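Local structure of antitoxin RelF (Mycobacterium tuberculosis, 3G5O) at residues S14-K17 / G18-E22. The protein neutralizes the toxin RelG by binding it, activates its own promoter, and together with RelG binds DNA and represses that promoter. Numbering follows the deposited sequence.
Sequences STIK and GKLNE
The carbonyl oxygen of I16 accepts the backbone hydrogen bond that closes this turn, with K19 N to I16 O at 3.0 Å. The bond is bent, 144° at the hydrogen, and the donor lies tilted from the carbonyl plane by 27°. Two more amides lie near this oxygen, but poor angles exclude them as donors: G18 N stands 3.3 Å from I16 O and L20 N 3.5 Å from it. The I16-K19 pair spans a beta turn with K17 and G18 at its corners, and the extended psi of K17 followed by the positive phi of G18, 95°, makes it type II. Helical backbone angles stop short of K17, and at G18 a side chain would run into K17 O, which suits glycine. K19 then occupies the N-cap position of helix 20-28. The turn thus joins helices 13-16 and 20-28 within the Phd/YefM family region of the antitoxin.

One apolar contact between side chains spans the turn. I16 CG2, placed anti to the backbone N, meets L20 CD2 at 4.0 Å, and the two side chains cross at a slant. Both are buried, and I16 also packs on L20 of the second RelF subunit, while L20 packs on I13 of that subunit. K17 sets out away from 18-22 and, though exposed, packs on N21 of the second subunit; the end of the K19 chain leads away. The chemistry thus divides the link: one bent backbone bond closes the turn, with G18 supplying the positive phi, while the I16-L20 pair brings apolar surface to the antitoxin dimer interface.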
ATOM      1  N   SER A  14      24.468  16.509  -3.211  1.00 36.35           N
ATOM      2  CA  SER A  14      25.607  16.948  -4.042  1.00 36.87           C
ATOM      3  C   SER A  14      25.931  15.985  -5.188  1.00 37.01           C
ATOM      4  O   SER A  14      26.346  16.417  -6.253  1.00 37.91           O
ATOM      5  CB  SER A  14      26.866  17.196  -3.195  1.00 36.95           C
ATOM      6  OG  SER A  14      27.299  16.001  -2.555  1.00 37.75           O
ATOM      7  N   THR A  15      25.730  14.692  -4.979  1.00 36.62           N
ATOM      8  CA  THR A  15      25.940  13.721  -6.031  1.00 36.55           C
ATOM      9  C   THR A  15      24.845  13.838  -7.090  1.00 37.51           C
ATOM     10  O   THR A  15      25.108  13.623  -8.280  1.00 37.33           O
ATOM     11  CB  THR A  15      26.013  12.298  -5.449  1.00 36.70           C
ATOM     12  OG1 THR A  15      27.071  12.236  -4.480  1.00 36.44           O
ATOM     13  CG2 THR A  15      26.259  11.250  -6.538  1.00 35.83           C
ATOM     14  N   ILE A  16      23.623  14.186  -6.667  1.00 37.86           N
ATOM     15  CA  ILE A  16      22.506  14.323  -7.612  1.00 38.51           C
ATOM     16  C   ILE A  16      22.613  15.588  -8.483  1.00 39.54           C
ATOM     17  O   ILE A  16      22.424  15.528  -9.695  1.00 39.40           O
ATOM     18  CB  ILE A  16      21.103  14.248  -6.925  1.00 38.39           C
ATOM     19  CG1 ILE A  16      20.989  13.032  -5.985  1.00 38.37           C
ATOM     20  CG2 ILE A  16      19.979  14.221  -7.968  1.00 37.82           C
ATOM     21  CD1 ILE A  16      21.047  11.692  -6.667  1.00 39.12           C
ATOM     22  N   LYS A  17      22.916  16.719  -7.853  1.00 41.03           N
ATOM     23  CA  LYS A  17      22.957  18.029  -8.517  1.00 42.59           C
ATOM     24  C   LYS A  17      23.841  18.030  -9.764  1.00 42.68           C
ATOM     25  O   LYS A  17      25.017  17.669  -9.705  1.00 42.77           O
ATOM     26  CB  LYS A  17      23.470  19.113  -7.557  1.00 43.15           C
ATOM     27  CG  LYS A  17      22.617  19.393  -6.297  1.00 46.47           C
ATOM     28  CD  LYS A  17      22.924  20.801  -5.750  1.00 50.53           C
ATOM     29  CE  LYS A  17      22.709  20.907  -4.240  1.00 53.05           C
ATOM     30  NZ  LYS A  17      23.904  20.454  -3.453  1.00 54.54           N
ATOM     31  N   GLY A  18      23.272  18.445 -10.888  1.00 42.80           N
ATOM     32  CA  GLY A  18      24.031  18.517 -12.144  1.00 42.48           C
ATOM     33  C   GLY A  18      23.881  17.284 -13.017  1.00 41.92           C
ATOM     34  O   GLY A  18      24.097  17.364 -14.246  1.00 42.68           O
ATOM     35  N   LYS A  19      23.532  16.146 -12.384  1.00 40.17           N
ATOM     36  CA  LYS A  19      23.169  14.916 -13.093  1.00 37.94           C
ATOM     37  C   LYS A  19      21.656  14.586 -12.947  1.00 35.74           C
ATOM     38  O   LYS A  19      21.243  13.429 -13.033  1.00 34.15           O
ATOM     39  CB  LYS A  19      24.073  13.727 -12.689  1.00 38.45           C
ATOM     40  CG  LYS A  19      25.493  13.708 -13.370  1.00 40.06           C
ATOM     41  CD  LYS A  19      25.840  12.314 -13.924  1.00 42.51           C
ATOM     42  CE  LYS A  19      27.038  12.335 -14.890  1.00 45.42           C
ATOM     43  NZ  LYS A  19      28.334  11.997 -14.210  1.00 44.54           N
ATOM     44  N   LEU A  20      20.842  15.619 -12.765  1.00 33.30           N
ATOM     45  CA  LEU A  20      19.428  15.413 -12.456  1.00 32.12           C
ATOM     46  C   LEU A  20      18.757  14.640 -13.579  1.00 30.86           C
ATOM     47  O   LEU A  20      17.997  13.709 -13.321  1.00 28.84           O
ATOM     48  CB  LEU A  20      18.694  16.745 -12.232  1.00 31.82           C
ATOM     49  CG  LEU A  20      17.644  16.856 -11.109  1.00 33.66           C
ATOM     50  CD1 LEU A  20      16.483  17.728 -11.560  1.00 32.45           C
ATOM     51  CD2 LEU A  20      17.116  15.559 -10.482  1.00 29.65           C
ATOM     52  N   ASN A  21      19.063  15.026 -14.820  1.00 29.78           N
ATOM     53  CA  ASN A  21      18.501  14.365 -15.983  1.00 30.58           C
ATOM     54  C   ASN A  21      18.749  12.870 -15.878  1.00 29.25           C
ATOM     55  O   ASN A  21      17.840  12.076 -16.120  1.00 27.98           O
ATOM     56  CB  ASN A  21      19.110  14.879 -17.303  1.00 31.95           C
ATOM     57  CG  ASN A  21      18.473  16.170 -17.793  1.00 37.89           C
ATOM     58  OD1 ASN A  21      17.327  16.481 -17.452  1.00 41.38           O
ATOM     59  ND2 ASN A  21      19.218  16.932 -18.630  1.00 41.33           N
ATOM     60  N   GLU A  22      19.987  12.497 -15.518  1.00 27.57           N
ATOM     61  CA  GLU A  22      20.416  11.102 -15.603  1.00 26.47           C
ATOM     62  C   GLU A  22      19.762  10.292 -14.501  1.00 25.20           C
ATOM     63  O   GLU A  22      19.299   9.183 -14.760  1.00 24.47           O
ATOM     64  CB  GLU A  22      21.961  10.988 -15.513  1.00 27.27           C
ATOM     65  CG  GLU A  22      22.635  11.406 -16.825  1.00 29.73           C
ATOM     66  CD  GLU A  22      22.778  12.915 -16.942  1.00 36.44           C
ATOM     67  OE1 GLU A  22      22.554  13.610 -15.923  1.00 34.44           O
ATOM     68  OE2 GLU A  22      23.114  13.412 -18.051  1.00 39.28           O
TER